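PDB 3N6Z: putative immunoglobulin A1 protease from Bacteroides ovatus, which is putatively an immunoglobulin A1 protease, a hydrolase, though its activity remains uncertain. Local coordinates for residues Ser199-Arg213 with Gly232-Thr246. Numbering follows the deposited sequence. Where two conformers were deposited one is given.
Sequences SYIKNCYSNATVSDR and GFIENCYAYGAVSAT
K202 NZ is gripped by two oxygens of the neighbouring coil, E235 OE1 at 2.8 Å in a salt bridge and N236 OD1 at 2.9 Å. The lysine runs straight as far as CE and bends only at its last torsion (chi4 61°), which swings the ammonium over the carboxylate plane; the amide oxygen of N236 is met somewhat out of its plane. On the same face Y200 and F233 point the same way with planes 14° apart but slid, and Y200 CB sits over the F233 ring centre, 3.5 Å from the centroid. Past the corners at N203 and N236, the amide of N207 lies flat on the Y240 ring, planes 9° apart, CG 3.4 Å from Y240 CE2. A serine in place of Y240 would probably strip the N207 amide of this stacking surface and let it turn. On the buried side of the three successive sheets, I201, C204 and V210 lie beside I234, C237 and V243. Parallel backbone bonds join all three strand pairs, S244 N to V210 O being 2.8 Å, and D212 OD2 accepts from K219 N. Residue-for-residue register, with like side chains stacked between successive coils and corners at matching asparagines, is characteristic of a parallel beta-helix (solenoid).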
ATOM      1  N   SER A 199     -11.378   5.824  -4.345  1.00  8.25           N
ATOM      2  CA  SER A 199     -10.188   5.040  -4.015  1.00  8.62           C
ATOM      3  C   SER A 199      -9.220   5.895  -3.210  1.00  8.34           C
ATOM      4  O   SER A 199      -8.913   7.040  -3.598  1.00  9.07           O
ATOM      5  CB  SER A 199      -9.490   4.479  -5.246  1.00  8.52           C
ATOM      6  OG  SER A 199     -10.315   3.576  -5.974  1.00  9.09           O
ATOM      7  N   TYR A 200      -8.732   5.351  -2.093  1.00  7.95           N
ATOM      8  CA  TYR A 200      -7.833   6.083  -1.233  1.00  7.76           C
ATOM      9  C   TYR A 200      -7.079   5.183  -0.274  1.00  8.16           C
ATOM     10  O   TYR A 200      -7.473   4.026  -0.018  1.00  7.34           O
ATOM     11  CB  TYR A 200      -8.562   7.194  -0.466  1.00  8.75           C
ATOM     12  CG  TYR A 200      -9.717   6.792   0.410  1.00  8.51           C
ATOM     13  CD1 TYR A 200      -9.508   6.323   1.701  1.00  9.23           C
ATOM     14  CD2 TYR A 200     -11.037   6.998  -0.012  1.00  9.61           C
ATOM     15  CE1 TYR A 200     -10.567   6.041   2.534  1.00  9.58           C
ATOM     16  CE2 TYR A 200     -12.119   6.731   0.822  1.00 10.08           C
ATOM     17  CZ  TYR A 200     -11.875   6.251   2.094  1.00  9.29           C
ATOM     18  OH  TYR A 200     -12.933   5.972   2.935  1.00 12.35           O
ATOM     19  N   ILE A 201      -5.988   5.736   0.228  1.00  8.25           N
ATOM     20  CA  ILE A 201      -5.186   5.150   1.300  1.00  6.70           C
ATOM     21  C   ILE A 201      -5.177   6.154   2.438  1.00  6.72           C
ATOM     22  O   ILE A 201      -4.803   7.307   2.243  1.00  8.26           O
ATOM     23  CB  ILE A 201      -3.749   4.804   0.853  1.00  7.72           C
ATOM     24  CG1 ILE A 201      -3.773   3.955  -0.423  1.00  7.72           C
ATOM     25  CG2 ILE A 201      -2.962   4.106   1.971  1.00  8.50           C
ATOM     26  CD1 ILE A 201      -2.418   3.728  -1.114  1.00  9.29           C
ATOM     27  N   LYS A 202      -5.596   5.730   3.632  1.00  7.85           N
ATOM     28  CA  LYS A 202      -5.773   6.634   4.762  0.60  7.40           C
ATOM     29  C   LYS A 202      -5.304   5.997   6.064  1.00  7.34           C
ATOM     30  O   LYS A 202      -5.656   4.844   6.335  1.00  8.51           O
ATOM     31  CB  LYS A 202      -7.253   7.011   4.886  0.60  8.21           C
ATOM     32  CG  LYS A 202      -7.587   7.943   6.069  0.60 11.11           C
ATOM     33  CD  LYS A 202      -9.058   8.304   6.143  0.60 13.58           C
ATOM     34  CE  LYS A 202      -9.303   9.275   7.289  0.60 18.66           C
ATOM     35  NZ  LYS A 202      -8.540  10.556   7.103  0.60 22.54           N
ATOM     36  N   ASN A 203      -4.578   6.760   6.892  1.00  7.80           N
ATOM     37  CA  ASN A 203      -4.136   6.289   8.190  1.00  7.81           C
ATOM     38  C   ASN A 203      -3.329   4.979   8.069  1.00  8.04           C
ATOM     39  O   ASN A 203      -3.625   3.977   8.724  1.00  9.13           O
ATOM     40  CB  ASN A 203      -5.313   6.154   9.180  1.00  8.78           C
ATOM     41  CG  ASN A 203      -5.647   7.477   9.868  1.00 12.50           C
ATOM     42  OD1 ASN A 203      -4.745   8.213  10.329  1.00 13.07           O
ATOM     43  ND2 ASN A 203      -6.929   7.796   9.908  1.00 16.28           N
ATOM     44  N   CYS A 204      -2.306   5.046   7.235  1.00  7.89           N
ATOM     45  CA  CYS A 204      -1.395   3.928   7.008  1.00  8.10           C
ATOM     46  C   CYS A 204       0.046   4.339   7.123  1.00  7.48           C
ATOM     47  O   CYS A 204       0.408   5.483   6.921  1.00  8.26           O
ATOM     48  CB  CYS A 204      -1.580   3.301   5.608  1.00  8.49           C
ATOM     49  SG  CYS A 204      -3.210   2.542   5.342  1.00  8.55           S
ATOM     50  N   TYR A 205       0.901   3.398   7.468  1.00  8.01           N
ATOM     51  CA  TYR A 205       2.340   3.609   7.374  1.00  8.24           C
ATOM     52  C   TYR A 205       3.039   2.377   6.794  1.00  7.99           C
ATOM     53  O   TYR A 205       2.486   1.269   6.747  1.00  7.91           O
ATOM     54  CB  TYR A 205       2.956   3.994   8.738  1.00  9.84           C
ATOM     55  CG  TYR A 205       3.032   2.900   9.775  1.00  8.95           C
ATOM     56  CD1 TYR A 205       1.983   2.685  10.643  1.00  8.72           C
ATOM     57  CD2 TYR A 205       4.163   2.101   9.910  1.00  9.56           C
ATOM     58  CE1 TYR A 205       2.043   1.688  11.625  1.00  9.42           C
ATOM     59  CE2 TYR A 205       4.259   1.126  10.907  1.00  9.58           C
ATOM     60  CZ  TYR A 205       3.187   0.910  11.763  1.00  8.75           C
ATOM     61  OH  TYR A 205       3.235  -0.078  12.746  1.00 11.53           O
ATOM     62  N   SER A 206       4.272   2.588   6.359  1.00  8.09           N
ATOM     63  CA  SER A 206       5.126   1.499   5.950  1.00  8.05           C
ATOM     64  C   SER A 206       6.563   1.744   6.335  1.00  7.97           C
ATOM     65  O   SER A 206       7.035   2.888   6.285  1.00  9.23           O
ATOM     66  CB  SER A 206       5.044   1.293   4.446  1.00  9.61           C
ATOM     67  OG  SER A 206       5.787   0.178   3.990  1.00  9.64           O
ATOM     68  N   ASN A 207       7.241   0.656   6.715  0.50  8.99           N
ATOM     69  CA  ASN A 207       8.680   0.587   6.873  0.50 10.25           C
ATOM     70  C   ASN A 207       9.324  -0.410   5.879  0.50 11.66           C
ATOM     71  O   ASN A 207      10.491  -0.841   6.038  1.00 15.90           O
ATOM     72  CB  ASN A 207       9.005   0.209   8.322  0.50 11.14           C
ATOM     73  CG  ASN A 207      10.479   0.196   8.580  0.50 11.30           C
ATOM     74  OD1 ASN A 207      11.230   0.902   7.903  0.50 11.96           O
ATOM     75  ND2 ASN A 207      10.910  -0.611   9.537  0.50 14.11           N
ATOM     76  N   ALA A 208       8.608  -0.790   4.831  1.00 12.39           N
ATOM     77  CA  ALA A 208       9.176  -1.710   3.849  1.00 13.10           C
ATOM     78  C   ALA A 208      10.222  -1.034   2.985  1.00 12.87           C
ATOM     79  O   ALA A 208      10.053   0.126   2.659  1.00 12.96           O
ATOM     80  CB  ALA A 208       8.048  -2.250   2.977  1.00 13.16           C
ATOM     81  N   THR A 209      11.306  -1.755   2.622  1.00 10.52           N
ATOM     82  CA  THR A 209      12.181  -1.306   1.541  0.60 10.52           C
ATOM     83  C   THR A 209      11.407  -1.470   0.241  1.00 10.32           C
ATOM     84  O   THR A 209      10.745  -2.492   0.010  1.00 13.61           O
ATOM     85  CB  THR A 209      13.515  -2.021   1.457  0.60 11.18           C
ATOM     86  OG1 THR A 209      13.273  -3.408   1.215  0.60 13.92           O
ATOM     87  CG2 THR A 209      14.295  -1.821   2.747  0.60 12.34           C
ATOM     88  N   VAL A 210      11.449  -0.440  -0.597  1.00  8.89           N
ATOM     89  CA  VAL A 210      10.630  -0.379  -1.804  1.00  9.15           C
ATOM     90  C   VAL A 210      11.555  -0.084  -2.981  1.00  9.25           C
ATOM     91  O   VAL A 210      12.239   0.939  -2.987  1.00 10.91           O
ATOM     92  CB  VAL A 210       9.548   0.730  -1.696  1.00  7.92           C
ATOM     93  CG1 VAL A 210       8.743   0.839  -2.975  1.00  9.96           C
ATOM     94  CG2 VAL A 210       8.603   0.460  -0.487  1.00  9.82           C
ATOM     95  N   SER A 211      11.560  -0.957  -3.997  1.00  9.38           N
ATOM     96  CA  SER A 211      12.460  -0.822  -5.131  0.60  9.65           C
ATOM     97  C   SER A 211      11.707  -1.084  -6.423  1.00  9.55           C
ATOM     98  O   SER A 211      11.060  -2.134  -6.566  1.00 10.92           O
ATOM     99  CB  SER A 211      13.633  -1.800  -4.981  0.60 12.12           C
ATOM    100  OG  SER A 211      14.406  -1.864  -6.161  0.60 15.85           O
ATOM    101  N   ASP A 212      11.811  -0.140  -7.366  1.00 10.00           N
ATOM    102  CA  ASP A 212      11.317  -0.360  -8.717  1.00  8.11           C
ATOM    103  C   ASP A 212      12.543  -0.600  -9.620  1.00  8.76           C
ATOM    104  O   ASP A 212      13.309   0.316  -9.897  1.00 10.42           O
ATOM    105  CB  ASP A 212      10.464   0.783  -9.247  1.00 10.00           C
ATOM    106  CG  ASP A 212       9.807   0.449 -10.558  1.00 10.04           C
ATOM    107  OD1 ASP A 212      10.293  -0.425 -11.302  1.00 10.74           O
ATOM    108  OD2 ASP A 212       8.797   1.099 -10.887  1.00 10.32           O
ATOM    109  N   ARG A 213      12.690  -1.848 -10.054  1.00 11.41           N
ATOM    110  CA  ARG A 213      13.850  -2.278 -10.843  1.00 12.44           C
ATOM    111  C   ARG A 213      13.621  -2.211 -12.335  1.00 12.41           C
ATOM    112  O   ARG A 213      14.482  -2.689 -13.095  1.00 14.62           O
ATOM    113  CB  ARG A 213      14.313  -3.674 -10.403  1.00 14.88           C
ATOM    114  CG  ARG A 213      14.860  -3.601  -9.022  1.00 21.27           C
ATOM    115  CD  ARG A 213      15.436  -4.862  -8.453  1.00 29.32           C
ATOM    116  NE  ARG A 213      15.780  -4.573  -7.057  1.00 35.03           N
ATOM    117  CZ  ARG A 213      16.311  -5.432  -6.198  1.00 38.53           C
ATOM    118  NH1 ARG A 213      16.573  -6.691  -6.561  1.00 42.81           N
ATOM    119  NH2 ARG A 213      16.564  -5.021  -4.956  1.00 44.12           N
ATOM    120  N   GLY A 232      -9.220  10.633  -6.177  1.00  9.81           N
ATOM    121  CA  GLY A 232      -8.533   9.722  -5.256  1.00  9.21           C
ATOM    122  C   GLY A 232      -7.472  10.426  -4.484  1.00  9.01           C
ATOM    123  O   GLY A 232      -6.967  11.487  -4.890  1.00  9.66           O
ATOM    124  N   PHE A 233      -7.105   9.843  -3.358  1.00  8.90           N
ATOM    125  CA  PHE A 233      -6.223  10.550  -2.423  1.00  9.21           C
ATOM    126  C   PHE A 233      -5.449   9.630  -1.504  1.00  8.95           C
ATOM    127  O   PHE A 233      -5.808   8.460  -1.330  1.00  8.06           O
ATOM    128  CB  PHE A 233      -7.015  11.623  -1.614  1.00 10.17           C
ATOM    129  CG  PHE A 233      -8.063  11.062  -0.691  1.00  9.29           C
ATOM    130  CD1 PHE A 233      -7.739  10.707   0.617  1.00 10.45           C
ATOM    131  CD2 PHE A 233      -9.387  10.902  -1.105  1.00 10.99           C
ATOM    132  CE1 PHE A 233      -8.721  10.198   1.489  1.00 11.19           C
ATOM    133  CE2 PHE A 233     -10.350  10.363  -0.240  1.00 11.35           C
ATOM    134  CZ  PHE A 233     -10.033  10.060   1.040  1.00 10.47           C
ATOM    135  N   ILE A 234      -4.437  10.223  -0.891  1.00  8.48           N
ATOM    136  CA  ILE A 234      -3.673   9.633   0.196  1.00  7.04           C
ATOM    137  C   ILE A 234      -3.743  10.647   1.346  1.00  7.56           C
ATOM    138  O   ILE A 234      -3.423  11.833   1.150  1.00  9.66           O
ATOM    139  CB  ILE A 234      -2.212   9.339  -0.193  1.00  8.19           C
ATOM    140  CG1 ILE A 234      -2.175   8.262  -1.299  1.00  8.64           C
ATOM    141  CG2 ILE A 234      -1.366   8.944   1.037  1.00  9.89           C
ATOM    142  CD1 ILE A 234      -0.800   8.063  -1.974  1.00 10.48           C
ATOM    143  N   GLU A 235      -4.111  10.186   2.543  1.00  8.39           N
ATOM    144  CA  GLU A 235      -4.318  11.043   3.712  0.70  9.65           C
ATOM    145  C   GLU A 235      -3.772  10.359   4.966  1.00  8.32           C
ATOM    146  O   GLU A 235      -4.005   9.180   5.143  1.00  7.80           O
ATOM    147  CB  GLU A 235      -5.841  11.269   3.810  0.70 13.37           C
ATOM    148  CG  GLU A 235      -6.373  12.075   4.885  0.70 21.25           C
ATOM    149  CD  GLU A 235      -7.774  12.534   4.485  0.70 25.11           C
ATOM    150  OE1 GLU A 235      -8.712  11.747   4.622  0.70 22.96           O
ATOM    151  OE2 GLU A 235      -7.899  13.650   3.940  0.70 33.40           O
ATOM    152  N   ASN A 236      -3.123  11.105   5.845  1.00  7.97           N
ATOM    153  CA  ASN A 236      -2.667  10.587   7.122  0.60  7.97           C
ATOM    154  C   ASN A 236      -1.790   9.353   6.953  1.00  7.42           C
ATOM    155  O   ASN A 236      -1.958   8.337   7.615  1.00  8.24           O
ATOM    156  CB  ASN A 236      -3.830  10.341   8.077  0.60  8.88           C
ATOM    157  CG  ASN A 236      -4.817  11.530   8.173  0.60  9.91           C
ATOM    158  OD1 ASN A 236      -6.005  11.320   8.251  0.60 17.88           O
ATOM    159  ND2 ASN A 236      -4.324  12.739   8.174  0.60 15.10           N
ATOM    160  N   CYS A 237      -0.834   9.448   6.038  1.00  7.59           N
ATOM    161  CA  CYS A 237       0.122   8.354   5.823  1.00  8.01           C
ATOM    162  C   CYS A 237       1.545   8.821   5.973  1.00  8.00           C
ATOM    163  O   CYS A 237       1.871   9.966   5.677  1.00  8.28           O
ATOM    164  CB  CYS A 237      -0.020   7.727   4.437  1.00  7.66           C
ATOM    165  SG  CYS A 237      -1.599   6.880   4.161  1.00  8.45           S
ATOM    166  N   TYR A 238       2.419   7.916   6.398  1.00  7.73           N
ATOM    167  CA  TYR A 238       3.860   8.148   6.371  1.00  7.54           C
ATOM    168  C   TYR A 238       4.615   6.871   6.088  1.00  7.53           C
ATOM    169  O   TYR A 238       4.092   5.776   6.289  1.00  7.57           O
ATOM    170  CB  TYR A 238       4.346   8.868   7.653  1.00  9.53           C
ATOM    171  CG  TYR A 238       4.939   8.028   8.747  1.00  8.72           C
ATOM    172  CD1 TYR A 238       4.144   7.363   9.681  1.00  9.11           C
ATOM    173  CD2 TYR A 238       6.316   7.895   8.861  1.00  8.57           C
ATOM    174  CE1 TYR A 238       4.721   6.598  10.708  1.00  9.57           C
ATOM    175  CE2 TYR A 238       6.896   7.149   9.876  1.00  9.81           C
ATOM    176  CZ  TYR A 238       6.100   6.483  10.791  1.00 10.01           C
ATOM    177  OH  TYR A 238       6.702   5.763  11.793  1.00 12.32           O
ATOM    178  N   ALA A 239       5.862   7.022   5.662  1.00  7.50           N
ATOM    179  CA  ALA A 239       6.725   5.894   5.391  1.00  8.43           C
ATOM    180  C   ALA A 239       8.134   6.170   5.866  1.00  8.43           C
ATOM    181  O   ALA A 239       8.582   7.316   5.891  1.00  8.66           O
ATOM    182  CB  ALA A 239       6.724   5.541   3.888  1.00  9.89           C
ATOM    183  N   TYR A 240       8.842   5.100   6.213  1.00  9.57           N
ATOM    184  CA  TYR A 240      10.238   5.211   6.600  1.00  9.31           C
ATOM    185  C   TYR A 240      11.153   4.137   6.088  1.00 11.12           C
ATOM    186  O   TYR A 240      12.372   4.147   6.380  1.00 13.76           O
ATOM    187  CB  TYR A 240      10.386   5.465   8.088  1.00 11.38           C
ATOM    188  CG  TYR A 240       9.981   4.388   9.069  1.00 11.23           C
ATOM    189  CD1 TYR A 240       8.650   4.182   9.400  1.00 11.74           C
ATOM    190  CD2 TYR A 240      10.951   3.677   9.784  1.00 12.45           C
ATOM    191  CE1 TYR A 240       8.283   3.286  10.392  1.00 13.86           C
ATOM    192  CE2 TYR A 240      10.584   2.737  10.770  1.00 14.04           C
ATOM    193  CZ  TYR A 240       9.241   2.577  11.083  1.00 14.99           C
ATOM    194  OH  TYR A 240       8.790   1.690  12.045  1.00 18.82           O
ATOM    195  N   GLY A 241      10.645   3.232   5.268  1.00 11.76           N
ATOM    196  CA  GLY A 241      11.572   2.323   4.565  1.00 12.31           C
ATOM    197  C   GLY A 241      12.286   2.962   3.365  1.00 12.46           C
ATOM    198  O   GLY A 241      11.769   3.866   2.730  1.00 14.45           O
ATOM    199  N   ALA A 242      13.485   2.524   3.054  1.00 11.51           N
ATOM    200  CA  ALA A 242      14.242   3.071   1.914  1.00 10.24           C
ATOM    201  C   ALA A 242      13.499   2.846   0.599  1.00 10.27           C
ATOM    202  O   ALA A 242      13.038   1.745   0.353  1.00 12.52           O
ATOM    203  CB  ALA A 242      15.620   2.412   1.848  1.00 12.10           C
ATOM    204  N   VAL A 243      13.409   3.884  -0.229  1.00  9.79           N
ATOM    205  CA  VAL A 243      12.676   3.836  -1.504  1.00  9.75           C
ATOM    206  C   VAL A 243      13.673   4.121  -2.623  1.00 10.31           C
ATOM    207  O   VAL A 243      14.439   5.093  -2.534  1.00 10.94           O
ATOM    208  CB  VAL A 243      11.501   4.845  -1.588  1.00  8.52           C
ATOM    209  CG1 VAL A 243      10.663   4.628  -2.833  1.00  9.90           C
ATOM    210  CG2 VAL A 243      10.662   4.803  -0.337  1.00 10.49           C
ATOM    211  N   SER A 244      13.670   3.302  -3.671  1.00  9.43           N
ATOM    212  CA  SER A 244      14.591   3.490  -4.781  1.00 10.16           C
ATOM    213  C   SER A 244      14.015   3.040  -6.118  1.00 10.38           C
ATOM    214  O   SER A 244      13.070   2.258  -6.164  1.00 10.10           O
ATOM    215  CB  SER A 244      15.899   2.768  -4.473  1.00 12.53           C
ATOM    216  OG  SER A 244      15.671   1.383  -4.448  1.00 15.20           O
ATOM    217  N   ALA A 245      14.569   3.605  -7.193  1.00 10.75           N
ATOM    218  CA  ALA A 245      14.290   3.149  -8.549  1.00 10.93           C
ATOM    219  C   ALA A 245      15.604   3.084  -9.315  1.00 11.28           C
ATOM    220  O   ALA A 245      16.456   3.980  -9.180  1.00 12.01           O
ATOM    221  CB  ALA A 245      13.277   4.093  -9.279  1.00 11.56           C
ATOM    222  N   THR A 246      15.746   2.059 -10.149  1.00 11.65           N
ATOM    223  CA  THR A 246      16.889   1.952 -11.064  1.00 12.08           C
ATOM    224  C   THR A 246      16.945   3.131 -12.028  1.00 12.51           C
ATOM    225  O   THR A 246      18.012   3.719 -12.222  1.00 13.12           O
ATOM    226  CB  THR A 246      16.767   0.638 -11.844  1.00 12.62           C
ATOM    227  OG1 THR A 246      16.833  -0.436 -10.914  1.00 14.58           O
ATOM    228  CG2 THR A 246      17.817   0.497 -12.920  1.00 15.87           C
TER
HETATM  229  O   HOH W   1       8.356   2.362   3.229  1.00 16.90           O
HETATM  230  O   HOH W   2      13.778   2.163   8.115  1.00 32.88           O
HETATM  231  O   HOH W   3      15.067   0.666  -1.790  1.00 14.72           O
HETATM  232  O   HOH W   4      15.851   0.223  -7.067  1.00 30.90           O
HETATM  233  O   HOH W   5      17.332  -2.784 -12.245  1.00 30.71           O